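Local coordinates for F-actin-capping protein subunit alpha (Dictyostelium discoideum, PDB 4AKR) that caps the fast-growing barbed ends of actin filaments independently of calcium, blocking subunit exchange there without severing the filament, at residues N13-A18 and S46-Y51; T53-S58 and R166-W171; R115-E120 and S219-A224; K187-V192 and N203-K208; T210-A215 and F225-K230. All coordinates share one frame; numbering follows the deposited sequence.

How the contacts relate
The five contacts trace how an N-terminal helical bundle, a central antiparallel sheet and a long helix are fastened together. Contacts 1 and 2 both use helix 44-55: one packs it on helix 4-16, the other sets its C-terminal end on the sheet, and the centres of the two contacts are about 14 Å apart. Contact 2 passes into contact 4 through adjacent strands, where R168 O lies 2.8 Å from Q189 N, a probable hydrogen bond. Strand 198-213 then leads from contact 4 to contact 5, where W171 of contact 2 also packs on I228. Contacts 3 and 5 share helix 217-248 and touch each other. Contact 1 lies across the chain's centre from contact 3, their centres about 34 Å apart.

Contact 1. Residues N13-A18 and S46-Y51; sequences NFLLNA and STFREY
L16 and E50 meet where two helices pass each other, and the touch is made by carbon rather than by charge. The CD2 branch of L16 reaches the CG of E50 at 3.4 Å, the two side chains crossing at about a right angle. Deeper in the interface, L15 CD1 packs on the ring of F48, 3.9 Å from CE1. The same methyl, like L15 CB, also rests against T47 CG2. T47 can offer that methyl because its CG2 lies anti to the backbone N, while OG1, with chi1 -63°, is turned back to hydrogen-bond S43 O one helical turn earlier.

The third patch is formed by Y51. With CG anti to its backbone N (chi1 179°), it sends its ring toward the chain that leaves the first helix. The carbonyl oxygen of A18 lies in the plane of the ring at its edge, 3.5 Å from CE1, and A18 CB stands 4.2 Å from the same carbon. The hydroxyl of Y51 is hydrogen-bonded to P19 O, which fixes the far end of the ring to the next residue of that chain.

At the end of helix 4-16, N17 ND2 bonds N13 O at 2.8 Å, nearly straight at 169° and in the plane of the amide. Helix 23-31 completes the packing, consistent with the helical stalk of capping proteins. Its F23 stacks on Y51 and meets F48 edge-to-face, V27 and V30 touch L15, and V26 touches A18, making a buried three-helix core of helices 4-16, 23-31 and 44-55.

Contact 2. Residues T53-S58 and R166-W171; sequences TSQMVS and RWRSVW
Q55 presents two oxygens to one arginine, R166, in different ways. Its side-chain OE1 accepts a hydrogen bond from R166 NE at 2.7 Å, bent and tilted from the guanidinium plane. Its backbone O lies over one face of that group, 3.2 Å above the plane and offset toward the rim, where it is placed for electrostatic attraction rather than for a hydrogen bond. The Q55 chain folds at chi2 (-74°), which carries OE1 to the arginine.

R168 is the next residue on this side of the strand. S54 O lies in the plane of the R168 guanidinium, at its edge, and accepts from NH1 at 2.7 Å; NH1 itself comes from above the carbonyl plane. Q55 NE2, at the end of the side chain, lies over one face of the R168 guanidinium. Both positive groups thus stand at a helix C-terminus, where they would probably be favoured by its partial negative charge. The helix ends in a Schellman motif with M56 as C-prime, and M56 CE runs on to V170 CG2 at 3.6 Å.

Water 1 joins R166 NH2 to S58 N. A leucine in place of R166 would probably leave Q55 OE1 without its donor and this water without one of its mates.

Strand 163-175 lies between strands 145-158 and 181-194. S153 of the former hydrogen-bonds M56 O, while W171 packs against helix 217-248 beyond the sheet.

Contact 3. Residues R115-E120 and S219-A224; sequences RAAFDE and STAVNA
F118 has its CG anti to the carbonyl carbon (chi1 -86°), which swings its ring across to the neighbouring helix, and T220 keeps CG2 anti to the backbone N so that this methyl meets it. The motif is helix-helix packing through small residues: helices 112-129 and 217-248 run in broadly the same direction, and the axes of the two segments approach to 8.2 Å at a crossing angle of -37°.

The ring is met from several directions. A221 lies over one face, its CA 3.9 Å from the ring centroid and close to the normal, a CH-pi contact. T220 CG2 sits near the ring plane, 3.8 Å from CZ, while A224 CB approaches CE2 at 3.9 Å. The hydroxyl of T220 is engaged elsewhere, hydrogen-bonded to A215 N. A serine in place of F118 would probably strip A221 of its aromatic cover and open a gap beside T220 and A224.

Further out, F118 also touches V137 of strand 134-142 and F225 of the long helix, so the ring fills the angle between sheet and helices. Small residues permit the close backbone approach: A117 CB is 4.0 Å from A221 CB, and A221 CB lies 3.3 Å from A117 O.

Contact 4. Residues K187-V192 and N203-K208; sequences KVQVNV and NTVTQK
A beta hairpin formed by strands 181-194 and 198-213 provides this contact, and its second strand lies at the edge of the chain's own five-stranded antiparallel sheet. V188 and T206 form a regular hydrogen-bonded pair: V188 N gives to T206 O at 2.8 Å, and T206 N returns the bond to V188 O at 2.9 Å.

Further along, T204 N bonds V190 O at 2.9 Å, and the longer bond from V190 N to T204 O, at 3.2 Å, comes from above the carbonyl plane. The close approach of T204 OG1 to the V190 side chain makes the placement of that hydroxyl, and its weak bond from V190 N, doubtful.

On the face carrying K187, Q189 and V205, the side chains of Q189 and V205 lie alongside one another, with CG and CG2 3.7 Å apart. On the buried face, water 2 donates to T206 OG1 at 2.9 Å and bonds V188 O weakly.

N203, T204 and V205 also pair with a strand of the partner protein chain, extending the sheet into the neighbouring subunit, whose backbone hydrogen-bonds T206 OG1. With water 2 as its other partner, this buried hydroxyl at the seam between subunits is provided for from both sides of it.

Contact 5. Residues T210-A215 and F225-K230; sequences TTSPSA and FKAIGK
T210 meets A227 where the end of strand 198-213 runs past the long helix. Starting at CB, the threonine already touches: this carbon is 3.9 Å from A227 CB. Its hydroxyl branch comes closer still, for a chi1 of 64° sets OG1 between the backbone N and the carbonyl carbon and brings OG1 to 3.7 Å from A227 CB. The next backbone amide, I228 N, stands 4.3 Å from OG1. The methyl branch, CG2, goes instead to the carbonyl of the alanine, 4.0 Å from A227 O. The two branches thus straddle one helical residue, a methyl faced by a hydroxyl and a carbonyl faced by a methyl.

A227 CB is the centre of the contact, and more of the strand closes on it from further along. T211 O and S212 OG each lie 4.4 Å from this methyl, at the limit of touching. S212 also packs against A224 one turn earlier in the helix.

The axes of 210-213 and 225-230 run nearly antiparallel, at 158°, and approach to 7.9 Å, as expected where the chain turns back on itself between residues 213 and 217. The turn is tied by A215 N, hydrogen-bonded to T220 OG1. Backbone bonds from T210 to S184 and from S212 to V182 hold the strand in the sheet, while I228 packs on W171 and C173.

No hydrogen bond crosses between the two segments. Their fit rests on van der Waals contact around a single alanine, and a side chain this small lets the strand come close to the helix.

Contact 1. Residues N13-A18 and S46-Y51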
# COMPACT_ATOMS: atom_id res chain seq x y z
N ASN A 13 7.05 -3.97 14.09
CA ASN A 13 6.74 -3.10 12.95
C ASN A 13 5.85 -3.77 11.91
O ASN A 13 5.05 -3.10 11.26
CB ASN A 13 8.03 -2.60 12.30
CG ASN A 13 8.51 -1.31 12.92
OD1 ASN A 13 8.15 -0.23 12.45
ND2 ASN A 13 9.29 -1.42 13.98
N PHE A 14 5.99 -5.08 11.73
CA PHE A 14 5.14 -5.78 10.78
C PHE A 14 3.71 -5.67 11.31
O PHE A 14 2.81 -5.15 10.64
CB PHE A 14 5.52 -7.26 10.66
CG PHE A 14 6.86 -7.50 10.01
CD1 PHE A 14 7.46 -6.52 9.23
CD2 PHE A 14 7.51 -8.72 10.17
CE1 PHE A 14 8.69 -6.74 8.63
CE2 PHE A 14 8.74 -8.95 9.58
CZ PHE A 14 9.33 -7.96 8.80
N LEU A 15 3.52 -6.14 12.54
CA LEU A 15 2.21 -6.13 13.18
C LEU A 15 1.53 -4.77 13.13
O LEU A 15 0.36 -4.67 12.74
CB LEU A 15 2.34 -6.60 14.64
CG LEU A 15 2.79 -8.05 14.85
CD1 LEU A 15 2.84 -8.39 16.35
CD2 LEU A 15 1.82 -8.99 14.13
N LEU A 16 2.24 -3.72 13.51
CA LEU A 16 1.67 -2.38 13.51
C LEU A 16 1.27 -1.89 12.13
O LEU A 16 0.43 -1.00 12.01
CB LEU A 16 2.65 -1.38 14.13
CG LEU A 16 2.82 -1.41 15.66
CD1 LEU A 16 4.00 -0.54 16.05
CD2 LEU A 16 1.54 -0.93 16.33
N ASN A 17 1.85 -2.48 11.10
CA ASN A 17 1.56 -2.05 9.73
C ASN A 17 0.65 -2.95 8.92
O ASN A 17 0.55 -2.80 7.70
CB ASN A 17 2.88 -1.83 8.99
CG ASN A 17 3.52 -0.52 9.35
OD1 ASN A 17 3.10 0.53 8.87
ND2 ASN A 17 4.53 -0.56 10.21
N ALA A 18 -0.02 -3.88 9.59
CA ALA A 18 -0.93 -4.78 8.91
C ALA A 18 -2.08 -4.00 8.30
O ALA A 18 -2.58 -3.03 8.90
CB ALA A 18 -1.46 -5.83 9.89
N SER A 46 0.72 -4.26 24.41
CA SER A 46 0.84 -2.87 24.00
C SER A 46 0.74 -2.75 22.47
O SER A 46 0.15 -1.80 21.95
CB SER A 46 2.18 -2.32 24.49
OG SER A 46 2.45 -1.04 23.94
N THR A 47 1.31 -3.71 21.76
CA THR A 47 1.32 -3.73 20.31
C THR A 47 -0.07 -3.90 19.70
O THR A 47 -0.50 -3.08 18.88
CB THR A 47 2.25 -4.85 19.79
OG1 THR A 47 3.60 -4.58 20.22
CG2 THR A 47 2.22 -4.93 18.28
N PHE A 48 -0.76 -4.97 20.09
CA PHE A 48 -2.11 -5.21 19.57
C PHE A 48 -3.05 -4.07 19.96
O PHE A 48 -3.87 -3.62 19.15
CB PHE A 48 -2.64 -6.54 20.12
CG PHE A 48 -2.03 -7.76 19.47
CD1 PHE A 48 -0.65 -7.91 19.40
CD2 PHE A 48 -2.84 -8.77 18.97
CE1 PHE A 48 -0.08 -9.06 18.84
CE2 PHE A 48 -2.29 -9.92 18.41
CZ PHE A 48 -0.90 -10.06 18.34
N ARG A 49 -2.92 -3.59 21.19
CA ARG A 49 -3.73 -2.48 21.67
C ARG A 49 -3.61 -1.24 20.77
O ARG A 49 -4.60 -0.56 20.48
CB ARG A 49 -3.32 -2.14 23.11
CG ARG A 49 -3.82 -0.81 23.63
CD ARG A 49 -3.57 -0.70 25.12
NE ARG A 49 -3.76 0.66 25.60
CZ ARG A 49 -2.82 1.60 25.59
NH1 ARG A 49 -1.62 1.31 25.11
NH2 ARG A 49 -3.08 2.82 26.04
N GLU A 50 -2.38 -0.95 20.34
CA GLU A 50 -2.11 0.20 19.48
C GLU A 50 -2.83 0.06 18.14
O GLU A 50 -3.42 1.01 17.64
CB GLU A 50 -0.60 0.33 19.26
CG GLU A 50 -0.16 1.34 18.21
CD GLU A 50 -0.70 2.74 18.45
OE1 GLU A 50 -0.86 3.13 19.62
OE2 GLU A 50 -0.95 3.47 17.45
N TYR A 51 -2.79 -1.14 17.57
CA TYR A 51 -3.47 -1.43 16.31
C TYR A 51 -4.99 -1.34 16.48
O TYR A 51 -5.66 -0.57 15.79
CB TYR A 51 -3.11 -2.84 15.82
CG TYR A 51 -3.78 -3.23 14.53
CD1 TYR A 51 -3.25 -2.86 13.29
CD2 TYR A 51 -4.98 -3.94 14.54
CE1 TYR A 51 -3.89 -3.19 12.11
CE2 TYR A 51 -5.63 -4.28 13.36
CZ TYR A 51 -5.08 -3.90 12.15
OH TYR A 51 -5.71 -4.26 10.98

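Contact 2. Residues T53-S58 and R166-W171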
# COMPACT_ATOMS: atom_id res chain seq x y z
N THR A 53 -6.96 0.01 18.71
CA THR A 53 -7.48 1.34 18.98
C THR A 53 -7.27 2.36 17.86
O THR A 53 -8.14 3.20 17.64
CB THR A 53 -6.89 1.90 20.30
OG1 THR A 53 -5.46 1.77 20.27
CG2 THR A 53 -7.43 1.14 21.50
N SER A 54 -6.16 2.29 17.15
CA SER A 54 -5.93 3.24 16.07
C SER A 54 -6.78 2.90 14.85
O SER A 54 -7.11 3.78 14.06
CB SER A 54 -4.44 3.31 15.70
OG SER A 54 -3.91 2.04 15.41
N GLN A 55 -7.14 1.63 14.71
CA GLN A 55 -7.99 1.18 13.61
C GLN A 55 -9.45 1.40 14.01
O GLN A 55 -10.35 1.37 13.17
CB GLN A 55 -7.80 -0.31 13.36
CG GLN A 55 -6.52 -0.67 12.64
CD GLN A 55 -6.58 -0.30 11.17
OE1 GLN A 55 -7.52 -0.68 10.46
NE2 GLN A 55 -5.57 0.42 10.70
N MET A 56 -9.67 1.63 15.31
CA MET A 56 -11.01 1.83 15.83
C MET A 56 -11.88 0.64 15.40
O MET A 56 -12.92 0.80 14.75
CB MET A 56 -11.62 3.14 15.31
CG MET A 56 -10.76 4.38 15.57
SD MET A 56 -11.71 5.92 15.58
CE MET A 56 -12.07 6.15 13.87
N VAL A 57 -11.44 -0.56 15.77
CA VAL A 57 -12.17 -1.77 15.46
C VAL A 57 -13.54 -1.75 16.16
O VAL A 57 -13.73 -1.05 17.15
CB VAL A 57 -11.37 -3.03 15.92
CG1 VAL A 57 -10.05 -3.12 15.16
CG2 VAL A 57 -11.12 -2.97 17.44
N SER A 58 -14.49 -2.49 15.62
CA SER A 58 -15.83 -2.56 16.19
C SER A 58 -16.03 -3.89 16.91
O SER A 58 -15.36 -4.88 16.60
CB SER A 58 -16.89 -2.41 15.10
OG SER A 58 -16.86 -3.53 14.24
N ARG A 166 -10.95 0.41 4.71
CA ARG A 166 -11.46 1.00 5.93
C ARG A 166 -11.54 2.50 5.75
O ARG A 166 -10.77 3.08 4.99
CB ARG A 166 -10.55 0.68 7.13
CG ARG A 166 -11.07 1.26 8.45
CD ARG A 166 -10.15 1.01 9.64
NE ARG A 166 -10.20 -0.36 10.15
CZ ARG A 166 -11.26 -0.92 10.72
NH1 ARG A 166 -12.40 -0.24 10.86
NH2 ARG A 166 -11.19 -2.16 11.19
N TRP A 167 -12.51 3.10 6.41
CA TRP A 167 -12.70 4.54 6.39
C TRP A 167 -12.81 4.94 7.85
O TRP A 167 -13.64 4.39 8.58
CB TRP A 167 -13.98 4.93 5.63
CG TRP A 167 -14.25 6.42 5.63
CD1 TRP A 167 -14.51 7.22 6.71
CD2 TRP A 167 -14.30 7.29 4.48
NE1 TRP A 167 -14.71 8.52 6.31
CE2 TRP A 167 -14.59 8.59 4.94
CE3 TRP A 167 -14.13 7.08 3.10
CZ2 TRP A 167 -14.70 9.68 4.08
CZ3 TRP A 167 -14.24 8.17 2.25
CH2 TRP A 167 -14.53 9.45 2.74
N ARG A 168 -11.96 5.87 8.27
CA ARG A 168 -11.96 6.34 9.64
C ARG A 168 -12.12 7.85 9.67
O ARG A 168 -11.40 8.57 8.98
CB ARG A 168 -10.65 5.97 10.34
CG ARG A 168 -10.52 4.54 10.77
CD ARG A 168 -9.12 4.25 11.27
NE ARG A 168 -8.17 4.19 10.16
CZ ARG A 168 -6.85 4.16 10.31
NH1 ARG A 168 -6.31 4.19 11.52
NH2 ARG A 168 -6.07 4.10 9.24
N SER A 169 -13.07 8.33 10.47
CA SER A 169 -13.32 9.75 10.64
C SER A 169 -13.35 10.05 12.13
O SER A 169 -14.02 9.36 12.89
CB SER A 169 -14.67 10.17 10.03
OG SER A 169 -14.65 10.18 8.62
N VAL A 170 -12.59 11.06 12.54
CA VAL A 170 -12.56 11.47 13.94
C VAL A 170 -12.70 12.99 13.96
O VAL A 170 -11.78 13.71 13.57
CB VAL A 170 -11.25 11.07 14.65
CG1 VAL A 170 -11.21 11.67 16.05
CG2 VAL A 170 -11.15 9.54 14.75
N TRP A 171 -13.88 13.45 14.37
CA TRP A 171 -14.17 14.88 14.44
C TRP A 171 -14.26 15.31 15.89
O TRP A 171 -15.04 14.77 16.67
CB TRP A 171 -15.50 15.22 13.76
CG TRP A 171 -15.44 15.20 12.26
CD1 TRP A 171 -15.63 14.12 11.45
CD2 TRP A 171 -15.10 16.30 11.40
NE1 TRP A 171 -15.42 14.48 10.14
CE2 TRP A 171 -15.10 15.81 10.08
CE3 TRP A 171 -14.79 17.65 11.63
CZ2 TRP A 171 -14.80 16.61 8.98
CZ3 TRP A 171 -14.49 18.45 10.54
CH2 TRP A 171 -14.50 17.93 9.23
O HOH W 1 -13.47 -3.11 12.80

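Contact 3. Residues R115-E120 and S219-A224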
# COMPACT_ATOMS: atom_id res chain seq x y z
N ARG A 115 -23.66 15.80 24.72
CA ARG A 115 -23.17 14.57 24.14
C ARG A 115 -24.35 13.82 23.50
O ARG A 115 -24.25 13.35 22.37
CB ARG A 115 -22.51 13.70 25.20
CG ARG A 115 -21.62 12.59 24.64
CD ARG A 115 -21.55 11.41 25.58
NE ARG A 115 -22.87 10.81 25.74
CZ ARG A 115 -23.47 10.06 24.82
NH1 ARG A 115 -22.86 9.79 23.67
NH2 ARG A 115 -24.69 9.63 25.02
N ALA A 116 -25.47 13.74 24.22
CA ALA A 116 -26.67 13.03 23.74
C ALA A 116 -27.25 13.68 22.49
O ALA A 116 -27.66 12.99 21.57
CB ALA A 116 -27.73 12.97 24.85
N ALA A 117 -27.30 15.00 22.46
CA ALA A 117 -27.80 15.70 21.29
C ALA A 117 -26.87 15.43 20.10
O ALA A 117 -27.34 15.28 18.98
CB ALA A 117 -27.90 17.19 21.56
N PHE A 118 -25.56 15.37 20.34
CA PHE A 118 -24.63 15.08 19.25
C PHE A 118 -24.74 13.62 18.81
O PHE A 118 -24.65 13.30 17.63
CB PHE A 118 -23.18 15.36 19.66
CG PHE A 118 -22.75 16.79 19.47
CD1 PHE A 118 -23.35 17.82 20.20
CD2 PHE A 118 -21.74 17.12 18.56
CE1 PHE A 118 -22.94 19.15 20.03
CE2 PHE A 118 -21.33 18.45 18.38
CZ PHE A 118 -21.93 19.46 19.12
N ASP A 119 -24.93 12.75 19.79
CA ASP A 119 -25.03 11.33 19.50
C ASP A 119 -26.19 11.02 18.54
O ASP A 119 -26.03 10.20 17.64
CB ASP A 119 -25.17 10.53 20.80
CG ASP A 119 -24.65 9.11 20.67
OD1 ASP A 119 -24.43 8.68 19.52
OD2 ASP A 119 -24.47 8.44 21.71
N GLU A 120 -27.34 11.68 18.71
CA GLU A 120 -28.48 11.44 17.82
C GLU A 120 -28.09 11.75 16.37
O GLU A 120 -28.46 11.03 15.44
CB GLU A 120 -29.68 12.33 18.17
CG GLU A 120 -30.39 12.03 19.49
CD GLU A 120 -31.67 12.86 19.67
OE1 GLU A 120 -31.67 14.06 19.30
OE2 GLU A 120 -32.68 12.32 20.18
N SER A 219 -29.70 22.29 18.46
CA SER A 219 -29.21 23.07 17.31
C SER A 219 -27.71 22.93 17.11
O SER A 219 -27.25 22.69 16.00
CB SER A 219 -29.53 24.56 17.50
OG SER A 219 -30.93 24.78 17.48
N THR A 220 -26.97 23.09 18.20
CA THR A 220 -25.51 22.99 18.18
C THR A 220 -25.09 21.69 17.49
O THR A 220 -24.18 21.68 16.67
CB THR A 220 -24.96 23.01 19.62
OG1 THR A 220 -25.36 24.22 20.26
CG2 THR A 220 -23.45 22.94 19.62
N ALA A 221 -25.78 20.61 17.83
CA ALA A 221 -25.49 19.30 17.25
C ALA A 221 -25.86 19.24 15.78
O ALA A 221 -25.05 18.82 14.95
CB ALA A 221 -26.25 18.21 18.02
N VAL A 222 -27.07 19.67 15.46
CA VAL A 222 -27.57 19.66 14.10
C VAL A 222 -26.70 20.49 13.16
O VAL A 222 -26.35 20.05 12.06
CB VAL A 222 -29.02 20.19 14.03
CG1 VAL A 222 -29.43 20.41 12.58
CG2 VAL A 222 -29.96 19.19 14.69
N ASN A 223 -26.34 21.69 13.60
CA ASN A 223 -25.52 22.56 12.77
C ASN A 223 -24.08 22.12 12.70
O ASN A 223 -23.39 22.44 11.74
CB ASN A 223 -25.65 24.00 13.26
CG ASN A 223 -27.08 24.50 13.17
OD1 ASN A 223 -27.75 24.29 12.17
ND2 ASN A 223 -27.55 25.16 14.22
N ALA A 224 -23.61 21.37 13.69
CA ALA A 224 -22.23 20.90 13.67
C ALA A 224 -22.12 19.81 12.60
O ALA A 224 -21.15 19.75 11.85
CB ALA A 224 -21.83 20.35 15.02

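Contact 4. Residues K187-V192 and N203-K208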
# COMPACT_ATOMS: atom_id res chain seq x y z
N LYS A 187 -10.21 14.65 11.13
CA LYS A 187 -9.09 13.91 10.57
C LYS A 187 -9.69 12.65 9.95
O LYS A 187 -10.21 11.78 10.65
CB LYS A 187 -8.08 13.54 11.66
CG LYS A 187 -6.92 12.72 11.15
CD LYS A 187 -5.97 12.33 12.26
CE LYS A 187 -4.79 11.55 11.71
NZ LYS A 187 -3.84 11.17 12.79
N VAL A 188 -9.63 12.57 8.62
CA VAL A 188 -10.16 11.44 7.88
C VAL A 188 -9.02 10.59 7.31
O VAL A 188 -8.04 11.13 6.80
CB VAL A 188 -11.04 11.93 6.72
CG1 VAL A 188 -11.65 10.74 5.99
CG2 VAL A 188 -12.12 12.85 7.23
N GLN A 189 -9.14 9.27 7.42
CA GLN A 189 -8.13 8.37 6.89
C GLN A 189 -8.82 7.27 6.11
O GLN A 189 -9.72 6.61 6.62
CB GLN A 189 -7.29 7.73 8.00
CG GLN A 189 -6.14 8.58 8.50
CD GLN A 189 -5.35 7.89 9.61
OE1 GLN A 189 -5.83 7.75 10.73
NE2 GLN A 189 -4.13 7.46 9.29
N VAL A 190 -8.38 7.06 4.87
CA VAL A 190 -8.97 6.03 4.02
C VAL A 190 -7.90 5.04 3.57
O VAL A 190 -6.82 5.43 3.12
CB VAL A 190 -9.63 6.67 2.77
CG1 VAL A 190 -10.38 5.61 1.98
CG2 VAL A 190 -10.56 7.78 3.20
N ASN A 191 -8.22 3.76 3.69
CA ASN A 191 -7.28 2.72 3.33
C ASN A 191 -7.92 1.66 2.44
O ASN A 191 -9.02 1.20 2.71
CB ASN A 191 -6.74 2.05 4.60
CG ASN A 191 -6.03 3.03 5.50
OD1 ASN A 191 -4.85 3.34 5.31
ND2 ASN A 191 -6.75 3.55 6.48
N VAL A 192 -7.23 1.29 1.37
CA VAL A 192 -7.70 0.25 0.47
C VAL A 192 -6.52 -0.63 0.10
O VAL A 192 -5.44 -0.14 -0.17
CB VAL A 192 -8.33 0.83 -0.82
CG1 VAL A 192 -8.77 -0.31 -1.74
CG2 VAL A 192 -9.53 1.69 -0.47
N ASN A 203 -3.73 5.00 0.49
CA ASN A 203 -3.62 5.51 1.86
C ASN A 203 -3.82 7.03 1.87
O ASN A 203 -3.08 7.76 1.22
CB ASN A 203 -2.23 5.20 2.44
CG ASN A 203 -2.04 3.73 2.78
OD1 ASN A 203 -2.60 3.23 3.76
ND2 ASN A 203 -1.24 3.03 1.98
N THR A 204 -4.83 7.49 2.59
CA THR A 204 -5.11 8.92 2.66
C THR A 204 -5.21 9.42 4.09
O THR A 204 -5.60 8.69 5.00
CB THR A 204 -6.42 9.28 1.92
OG1 THR A 204 -7.54 8.81 2.67
CG2 THR A 204 -6.44 8.65 0.53
N VAL A 205 -4.86 10.69 4.28
CA VAL A 205 -4.93 11.37 5.56
C VAL A 205 -5.27 12.81 5.25
O VAL A 205 -4.49 13.52 4.62
CB VAL A 205 -3.58 11.35 6.32
CG1 VAL A 205 -3.69 12.22 7.57
CG2 VAL A 205 -3.24 9.94 6.73
N THR A 206 -6.44 13.24 5.70
CA THR A 206 -6.93 14.59 5.46
C THR A 206 -7.36 15.24 6.77
O THR A 206 -8.01 14.61 7.59
CB THR A 206 -8.14 14.57 4.52
OG1 THR A 206 -7.86 13.74 3.39
CG2 THR A 206 -8.47 15.96 4.03
N GLN A 207 -7.01 16.51 6.95
CA GLN A 207 -7.39 17.26 8.14
C GLN A 207 -8.16 18.48 7.70
O GLN A 207 -7.72 19.22 6.82
CB GLN A 207 -6.16 17.69 8.94
CG GLN A 207 -5.15 16.59 9.19
CD GLN A 207 -4.55 16.67 10.57
OE1 GLN A 207 -3.43 16.23 10.80
NE2 GLN A 207 -5.32 17.22 11.52
N LYS A 208 -9.32 18.68 8.32
CA LYS A 208 -10.20 19.81 8.00
C LYS A 208 -10.73 20.45 9.27
O LYS A 208 -10.75 19.82 10.33
CB LYS A 208 -11.39 19.33 7.17
CG LYS A 208 -11.03 18.69 5.84
CD LYS A 208 -10.63 19.73 4.82
CE LYS A 208 -10.35 19.08 3.47
NZ LYS A 208 -10.03 20.10 2.43
O HOH W 2 -8.53 11.02 4.11

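Contact 5. Residues T210-A215 and F225-K230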
# COMPACT_ATOMS: atom_id res chain seq x y z
N THR A 210 -14.05 23.04 10.51
CA THR A 210 -15.27 23.76 10.16
C THR A 210 -15.73 24.56 11.36
O THR A 210 -15.21 24.39 12.47
CB THR A 210 -16.41 22.80 9.74
OG1 THR A 210 -16.77 21.98 10.86
CG2 THR A 210 -15.98 21.92 8.59
N THR A 211 -16.70 25.43 11.14
CA THR A 211 -17.23 26.26 12.21
C THR A 211 -18.74 26.38 12.08
O THR A 211 -19.29 26.44 10.97
CB THR A 211 -16.60 27.67 12.17
OG1 THR A 211 -15.18 27.55 12.34
CG2 THR A 211 -17.15 28.53 13.29
N SER A 212 -19.42 26.42 13.23
CA SER A 212 -20.87 26.55 13.25
C SER A 212 -21.35 27.12 14.59
O SER A 212 -20.61 27.11 15.58
CB SER A 212 -21.52 25.19 12.95
OG SER A 212 -20.89 24.16 13.67
N PRO A 213 -22.59 27.62 14.64
CA PRO A 213 -23.20 28.22 15.84
C PRO A 213 -23.35 27.32 17.07
O PRO A 213 -23.75 26.16 16.96
CB PRO A 213 -24.57 28.69 15.33
CG PRO A 213 -24.36 28.89 13.87
CD PRO A 213 -23.52 27.70 13.50
N SER A 214 -23.05 27.88 18.23
CA SER A 214 -23.19 27.17 19.49
C SER A 214 -24.36 27.81 20.25
O SER A 214 -24.20 28.87 20.85
CB SER A 214 -21.92 27.30 20.33
OG SER A 214 -22.13 26.78 21.63
N ALA A 215 -25.52 27.16 20.20
CA ALA A 215 -26.73 27.65 20.87
C ALA A 215 -27.32 26.54 21.74
O ALA A 215 -26.62 25.95 22.57
CB ALA A 215 -27.75 28.10 19.83
N PHE A 225 -23.14 18.96 12.54
CA PHE A 225 -23.17 17.88 11.57
C PHE A 225 -23.47 18.34 10.16
O PHE A 225 -23.11 17.68 9.19
CB PHE A 225 -24.15 16.79 12.02
CG PHE A 225 -23.51 15.77 12.92
CD1 PHE A 225 -22.86 14.67 12.38
CD2 PHE A 225 -23.47 15.97 14.29
CE1 PHE A 225 -22.16 13.79 13.19
CE2 PHE A 225 -22.78 15.10 15.12
CZ PHE A 225 -22.12 14.00 14.57
N LYS A 226 -24.13 19.49 10.03
CA LYS A 226 -24.39 20.02 8.70
C LYS A 226 -23.02 20.42 8.15
O LYS A 226 -22.70 20.14 6.99
CB LYS A 226 -25.30 21.25 8.78
CG LYS A 226 -26.78 20.93 8.75
CD LYS A 226 -27.64 22.17 8.59
CE LYS A 226 -29.10 21.80 8.48
NZ LYS A 226 -29.96 23.01 8.47
N ALA A 227 -22.21 21.05 8.99
CA ALA A 227 -20.88 21.49 8.61
C ALA A 227 -19.98 20.28 8.34
O ALA A 227 -19.37 20.18 7.27
CB ALA A 227 -20.28 22.36 9.70
N ILE A 228 -19.89 19.38 9.32
CA ILE A 228 -19.07 18.17 9.19
C ILE A 228 -19.44 17.36 7.94
O ILE A 228 -18.56 16.89 7.23
CB ILE A 228 -19.22 17.26 10.44
CG1 ILE A 228 -18.47 17.86 11.62
CG2 ILE A 228 -18.70 15.86 10.14
CD1 ILE A 228 -18.67 17.08 12.91
N GLY A 229 -20.74 17.20 7.69
CA GLY A 229 -21.19 16.44 6.53
C GLY A 229 -20.84 17.08 5.20
O GLY A 229 -20.62 16.39 4.20
N LYS A 230 -20.79 18.41 5.19
CA LYS A 230 -20.46 19.16 3.99
C LYS A 230 -18.98 19.00 3.72
O LYS A 230 -18.56 18.77 2.59
CB LYS A 230 -20.80 20.64 4.19
CG LYS A 230 -20.62 21.49 2.95
CD LYS A 230 -20.01 22.84 3.29
CE LYS A 230 -19.78 23.69 2.04
NZ LYS A 230 -21.06 24.11 1.40